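Side-chain contacts in uncharacterized protein (Bacteroides fragilis, PDB 3NNG), which is of unknown function but holds a calcium-binding F5/8 type C (discoidin-like) domain, a family whose members often bind carbohydrates or cell surfaces: residues C62-V67 against A152-Y157; L113-F118 against D122-A127. The protein carries 1 engineered substitution. One frame throughout, in Å; residues are numbered along the deposited sequence.

Interaction 1: C62-V67 against A152-Y157; sequences CWWNTV and AEINLY. With CA (calcium ion), chain C.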
loop_
_atom_site.group_PDB
_atom_site.type_symbol
_atom_site.label_atom_id
_atom_site.label_comp_id
_atom_site.label_asym_id
_atom_site.label_seq_id
_atom_site.Cartn_x
_atom_site.Cartn_y
_atom_site.Cartn_z
ATOM N N CYS A 62 10.523 2.231 6.195
ATOM C CA CYS A 62 9.338 1.375 6.250
ATOM C C CYS A 62 8.487 1.605 5.014
ATOM O O CYS A 62 7.860 2.663 4.874
ATOM C CB CYS A 62 8.520 1.694 7.503
ATOM S SG CYS A 62 7.078 0.606 7.743
ATOM N N TRP A 63 8.463 0.632 4.110
ATOM C CA TRP A 63 7.777 0.849 2.835
ATOM C C TRP A 63 7.372 -0.447 2.123
ATOM O O TRP A 63 7.916 -1.526 2.392
ATOM C CB TRP A 63 8.622 1.744 1.918
ATOM C CG TRP A 63 10.016 1.216 1.666
ATOM C CD1 TRP A 63 11.158 1.555 2.339
ATOM C CD2 TRP A 63 10.404 0.244 0.682
ATOM N NE1 TRP A 63 12.231 0.852 1.838
ATOM C CE2 TRP A 63 11.795 0.045 0.818
ATOM C CE3 TRP A 63 9.708 -0.487 -0.295
ATOM C CZ2 TRP A 63 12.503 -0.851 0.012
ATOM C CZ3 TRP A 63 10.414 -1.377 -1.094
ATOM C CH2 TRP A 63 11.797 -1.548 -0.938
ATOM N N TRP A 64 6.393 -0.323 1.236
ATOM C CA TRP A 64 5.910 -1.433 0.429
ATOM C C TRP A 64 5.811 -0.928 -1.015
ATOM O O TRP A 64 5.419 0.213 -1.260
ATOM C CB TRP A 64 4.561 -1.941 0.968
ATOM C CG TRP A 64 3.959 -3.126 0.219
ATOM C CD1 TRP A 64 3.974 -4.459 0.595
ATOM C CD2 TRP A 64 3.213 -3.068 -1.005
ATOM N NE1 TRP A 64 3.285 -5.220 -0.331
ATOM C CE2 TRP A 64 2.826 -4.397 -1.327
ATOM C CE3 TRP A 64 2.838 -2.021 -1.862
ATOM C CZ2 TRP A 64 2.093 -4.696 -2.470
ATOM C CZ3 TRP A 64 2.104 -2.324 -3.007
ATOM C CH2 TRP A 64 1.737 -3.652 -3.299
ATOM N N ASN A 65 6.192 -1.769 -1.966
ATOM C CA ASN A 65 6.391 -1.326 -3.344
ATOM C C ASN A 65 5.822 -2.351 -4.303
ATOM O O ASN A 65 5.906 -3.556 -4.038
ATOM C CB ASN A 65 7.887 -1.153 -3.623
ATOM C CG ASN A 65 8.170 -0.542 -4.987
ATOM O OD1 ASN A 65 8.239 -1.244 -6.004
ATOM N ND2 ASN A 65 8.343 0.769 -5.012
ATOM N N THR A 66 5.234 -1.881 -5.403
ATOM C CA THR A 66 4.802 -2.779 -6.468
ATOM C C THR A 66 5.218 -2.272 -7.852
ATOM O O THR A 66 5.058 -1.086 -8.178
ATOM C CB THR A 66 3.268 -3.044 -6.435
ATOM O OG1 THR A 66 2.915 -3.957 -7.485
ATOM C CG2 THR A 66 2.478 -1.742 -6.613
ATOM N N VAL A 67 5.786 -3.173 -8.645
ATOM C CA VAL A 67 5.953 -2.939 -10.072
ATOM C C VAL A 67 4.703 -3.483 -10.750
ATOM O O VAL A 67 4.431 -4.681 -10.684
ATOM C CB VAL A 67 7.185 -3.688 -10.631
ATOM C CG1 VAL A 67 7.490 -3.228 -12.053
ATOM C CG2 VAL A 67 8.395 -3.481 -9.731
ATOM N N ALA A 152 -3.022 -5.808 5.534
ATOM C CA ALA A 152 -3.377 -7.147 5.089
ATOM C C ALA A 152 -3.733 -7.132 3.627
ATOM O O ALA A 152 -3.496 -8.093 2.917
ATOM C CB ALA A 152 -4.515 -7.702 5.909
ATOM N N GLU A 153 -4.287 -6.018 3.174
ATOM C CA GLU A 153 -4.697 -5.892 1.791
ATOM C C GLU A 153 -4.515 -4.466 1.330
ATOM O O GLU A 153 -5.035 -3.546 1.950
ATOM C CB GLU A 153 -6.169 -6.293 1.651
ATOM C CG GLU A 153 -6.352 -7.798 1.630
ATOM C CD GLU A 153 -5.674 -8.414 0.415
ATOM O OE1 GLU A 153 -5.976 -7.981 -0.714
ATOM O OE2 GLU A 153 -4.838 -9.315 0.584
ATOM N N ILE A 154 -3.766 -4.293 0.246
ATOM C CA ILE A 154 -3.698 -3.018 -0.444
ATOM C C ILE A 154 -4.185 -3.180 -1.881
ATOM O O ILE A 154 -3.952 -4.209 -2.515
ATOM C CB ILE A 154 -2.279 -2.457 -0.474
ATOM C CG1 ILE A 154 -2.305 -1.037 -1.050
ATOM C CG2 ILE A 154 -1.340 -3.393 -1.281
ATOM C CD1 ILE A 154 -1.012 -0.272 -0.814
ATOM N N ASN A 155 -4.874 -2.161 -2.377
ATOM C CA ASN A 155 -5.355 -2.144 -3.747
ATOM C C ASN A 155 -5.053 -0.812 -4.390
ATOM O O ASN A 155 -4.944 0.203 -3.702
ATOM C CB ASN A 155 -6.859 -2.387 -3.783
ATOM C CG ASN A 155 -7.205 -3.841 -3.610
ATOM O OD1 ASN A 155 -7.139 -4.621 -4.561
ATOM N ND2 ASN A 155 -7.559 -4.226 -2.390
ATOM N N LEU A 156 -4.907 -0.818 -5.709
ATOM C CA LEU A 156 -4.803 0.424 -6.458
ATOM C C LEU A 156 -6.016 0.493 -7.364
ATOM O O LEU A 156 -6.511 -0.546 -7.815
ATOM C CB LEU A 156 -3.508 0.458 -7.282
ATOM C CG LEU A 156 -2.242 1.073 -6.676
ATOM C CD1 LEU A 156 -2.094 0.758 -5.195
ATOM C CD2 LEU A 156 -0.971 0.630 -7.469
ATOM N N TYR A 157 -6.496 1.708 -7.637
ATOM C CA TYR A 157 -7.731 1.887 -8.415
ATOM C C TYR A 157 -7.540 2.743 -9.655
ATOM O O TYR A 157 -6.674 3.636 -9.700
ATOM C CB TYR A 157 -8.834 2.491 -7.537
ATOM C CG TYR A 157 -9.171 1.618 -6.349
ATOM C CD1 TYR A 157 -8.523 1.791 -5.141
ATOM C CD2 TYR A 157 -10.108 0.589 -6.453
ATOM C CE1 TYR A 157 -8.813 0.980 -4.046
ATOM C CE2 TYR A 157 -10.396 -0.234 -5.372
ATOM C CZ TYR A 157 -9.742 -0.030 -4.167
ATOM O OH TYR A 157 -10.005 -0.831 -3.070
HETATM CA CA CA C . -3.654 -10.516 2.628
#

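Interaction 2: L113-F118 against D122-A127; sequences LTFRNF and DPQYAA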
loop_
_atom_site.group_PDB
_atom_site.type_symbol
_atom_site.label_atom_id
_atom_site.label_comp_id
_atom_site.label_asym_id
_atom_site.label_seq_id
_atom_site.Cartn_x
_atom_site.Cartn_y
_atom_site.Cartn_z
ATOM N N LEU A 113 -1.049 11.036 3.545
ATOM C CA LEU A 113 -2.344 10.385 3.706
ATOM C C LEU A 113 -2.470 9.897 5.150
ATOM O O LEU A 113 -1.531 9.298 5.688
ATOM C CB LEU A 113 -2.515 9.214 2.733
ATOM C CG LEU A 113 -2.502 9.479 1.215
ATOM C CD1 LEU A 113 -3.362 10.679 0.855
ATOM C CD2 LEU A 113 -1.106 9.693 0.727
ATOM N N THR A 114 -3.626 10.173 5.763
ATOM C CA THR A 114 -3.909 9.804 7.145
ATOM C C THR A 114 -5.114 8.875 7.200
ATOM O O THR A 114 -6.076 9.064 6.464
ATOM C CB THR A 114 -4.224 11.048 7.996
ATOM O OG1 THR A 114 -3.045 11.847 8.118
ATOM C CG2 THR A 114 -4.704 10.645 9.378
ATOM N N PHE A 115 -5.060 7.875 8.068
ATOM C CA PHE A 115 -6.136 6.896 8.176
ATOM C C PHE A 115 -6.725 6.918 9.574
ATOM O O PHE A 115 -6.015 7.178 10.537
ATOM C CB PHE A 115 -5.610 5.494 7.844
ATOM C CG PHE A 115 -5.023 5.400 6.469
ATOM C CD1 PHE A 115 -5.846 5.267 5.357
ATOM C CD2 PHE A 115 -3.657 5.504 6.277
ATOM C CE1 PHE A 115 -5.309 5.218 4.098
ATOM C CE2 PHE A 115 -3.118 5.453 5.001
ATOM C CZ PHE A 115 -3.939 5.306 3.921
ATOM N N ARG A 116 -8.021 6.648 9.681
ATOM C CA ARG A 116 -8.668 6.521 10.987
ATOM C C ARG A 116 -8.590 5.075 11.458
ATOM O O ARG A 116 -8.062 4.208 10.762
ATOM C CB ARG A 116 -10.141 6.929 10.915
ATOM C CG ARG A 116 -10.470 8.015 9.905
ATOM C CD ARG A 116 -11.773 8.720 10.276
ATOM N NE ARG A 116 -12.477 9.289 9.126
ATOM C CZ ARG A 116 -11.962 10.181 8.282
ATOM N NH1 ARG A 116 -10.716 10.616 8.436
ATOM N NH2 ARG A 116 -12.695 10.636 7.272
ATOM N N ASN A 117 -9.136 4.811 12.636
ATOM C CA ASN A 117 -9.259 3.440 13.107
ATOM C C ASN A 117 -10.036 2.590 12.111
ATOM O O ASN A 117 -11.125 2.964 11.666
ATOM C CB ASN A 117 -9.913 3.397 14.484
ATOM C CG ASN A 117 -9.034 4.016 15.553
ATOM O OD1 ASN A 117 -7.877 4.358 15.297
ATOM N ND2 ASN A 117 -9.576 4.165 16.755
ATOM N N PHE A 118 -9.459 1.450 11.753
ATOM C CA PHE A 118 -10.097 0.548 10.817
ATOM C C PHE A 118 -11.303 -0.140 11.461
ATOM O O PHE A 118 -11.337 -0.339 12.673
ATOM C CB PHE A 118 -9.085 -0.477 10.303
ATOM C CG PHE A 118 -8.006 0.132 9.450
ATOM C CD1 PHE A 118 -8.184 0.268 8.076
ATOM C CD2 PHE A 118 -6.837 0.608 10.023
ATOM C CE1 PHE A 118 -7.197 0.851 7.288
ATOM C CE2 PHE A 118 -5.853 1.188 9.244
ATOM C CZ PHE A 118 -6.039 1.317 7.868
ATOM N N ASP A 122 -12.816 -3.794 6.737
ATOM C CA ASP A 122 -13.147 -2.735 5.789
ATOM C C ASP A 122 -11.912 -1.904 5.431
ATOM O O ASP A 122 -11.181 -1.482 6.319
ATOM C CB ASP A 122 -14.231 -1.827 6.381
ATOM C CG ASP A 122 -15.069 -1.138 5.315
ATOM O OD1 ASP A 122 -15.556 -1.831 4.399
ATOM O OD2 ASP A 122 -15.256 0.097 5.407
ATOM N N PRO A 123 -11.675 -1.674 4.124
ATOM C CA PRO A 123 -10.564 -0.807 3.717
ATOM C C PRO A 123 -10.921 0.664 3.861
ATOM O O PRO A 123 -12.091 1.002 3.949
ATOM C CB PRO A 123 -10.352 -1.143 2.237
ATOM C CG PRO A 123 -11.491 -2.030 1.832
ATOM C CD PRO A 123 -12.454 -2.156 2.972
ATOM N N GLN A 124 -9.904 1.516 3.913
ATOM C CA GLN A 124 -10.089 2.948 3.799
ATOM C C GLN A 124 -9.430 3.371 2.501
ATOM O O GLN A 124 -8.421 2.799 2.094
ATOM C CB GLN A 124 -9.477 3.692 4.991
ATOM C CG GLN A 124 -10.168 3.383 6.306
ATOM C CD GLN A 124 -9.493 4.036 7.476
ATOM O OE1 GLN A 124 -9.172 5.226 7.445
ATOM N NE2 GLN A 124 -9.263 3.259 8.526
ATOM N N TYR A 125 -10.007 4.379 1.860
ATOM C CA TYR A 125 -9.636 4.756 0.517
ATOM C C TYR A 125 -8.940 6.106 0.517
ATOM O O TYR A 125 -9.376 7.046 1.179
ATOM C CB TYR A 125 -10.883 4.775 -0.366
ATOM C CG TYR A 125 -11.611 3.451 -0.381
ATOM C CD1 TYR A 125 -11.345 2.499 -1.363
ATOM C CD2 TYR A 125 -12.555 3.145 0.588
ATOM C CE1 TYR A 125 -12.000 1.292 -1.372
ATOM C CE2 TYR A 125 -13.215 1.936 0.585
ATOM C CZ TYR A 125 -12.934 1.016 -0.395
ATOM O OH TYR A 125 -13.588 -0.192 -0.405
ATOM N N ALA A 126 -7.835 6.198 -0.207
ATOM C CA ALA A 126 -7.129 7.462 -0.293
ATOM C C ALA A 126 -7.076 7.873 -1.756
ATOM O O ALA A 126 -6.484 7.180 -2.581
ATOM C CB ALA A 126 -5.736 7.345 0.293
ATOM N N ALA A 127 -7.722 8.993 -2.067
ATOM C CA ALA A 127 -7.808 9.491 -3.432
ATOM C C ALA A 127 -6.480 10.067 -3.922
ATOM O O ALA A 127 -5.745 10.707 -3.168
ATOM C CB ALA A 127 -8.922 10.544 -3.532
#

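Interaction 1: C62-V67 against A152-Y157
Ile154 sets its CG2 methyl over one face of the Trp64 indole, and this is the tight end of the contact. CG2 stands 3.9 Å from the centroid of the six-membered ring, 20° off the normal, a CH-pi contact displaced toward the rim; the ring atom nearest to Ile154 CG2 is Trp64 CH2, at 3.7 Å. The indole gets there because its CG lies anti to the backbone N (chi1 -179°), which throws the ring across the gap between two strands whose CA atoms at Trp64 and Ile154 are 9.8 Å apart. Trp64 NE1 is hydrogen-bonded to Ala39.

Two residues on, the packing is looser: Thr66 CG2 and Leu156 CD2 come no nearer than 4.3 Å. This weaker end is no solvent side, since all four touching residues are buried. The polar work is done beside the contact, where Ala152 O and Glu153 OE2 bind calcium at 2.5 and 2.6 Å. Leu41, Asp44, Glu46 and Thr49 also bind the ion, while Arg19 forms a salt bridge with Glu153 OE1. An apolar core between facing strands, with calcium held at one end, is characteristic of the discoidin-like beta-sandwich of F5/8 type C domains.

Interaction 2: L113-F118 against D122-A127
Gln124 reaches across to the backbone of Arg116 and gives up the largest share of the buried surface. Its CB lies 4.0 Å from Phe115 CD1. From there CG, anti to the carbonyl carbon (chi1 -65°), runs beside the ring of Phe118, 4.0 Å from CE1, and the extended chain carries CD up to the backbone of Arg116. The amide then takes hold of that residue twice. OE1 accepts the Arg116 N-H at 2.9 Å on a lone pair in its own carbonyl plane, while also lying at the edge of the Phe115 ring. Gln124 NE2 gives a nearly straight bond to Arg116 O, 2.7 Å long with an N-H...O angle of 177°; the acceptor lies in the amide plane of Gln124, but the donor sits well above the carbonyl plane of Arg116.

This is a side chain standing in for a strand partner: the two segments run antiparallel at either end of a short connection between strands 107-114 and 124-144 of the beta-sandwich, and the paired bonds fix the rotation of the amide. Gln124 NE2 also sits over one face of Phe118, 3.2 Å from CD1, with ring and amide planes 49° apart. Asp122 O meets the same ring at its edge. Farther along, Ala126 CB packs against Leu113 CG at 4.0 Å, and Phe77 touches both Ala126 and Phe115.

In the fold
The centre of interaction 1 lies about 3 Å from the centre of the chain, that of interaction 2 about 11 Å; the first is wholly buried, the second only partly covered. Their chemistry follows: the 62-67 and 152-157 strands meet through carbon atoms of side chains, the methyl of Thr66 among them, while 113-118 and 122-127 are joined by hydrogen bonds from a side-chain amide to backbone. Both reach the same antiparallel sheet, in which strand 63-68 is a neighbour of 124-144, and strand 148-159 follows 124-144 in the chain. The two centres are about 13 Å apart, yet the contacts touch where Tyr157 OH packs 3.4 Å from Tyr125 CE1. Strand 71-79 packs on both.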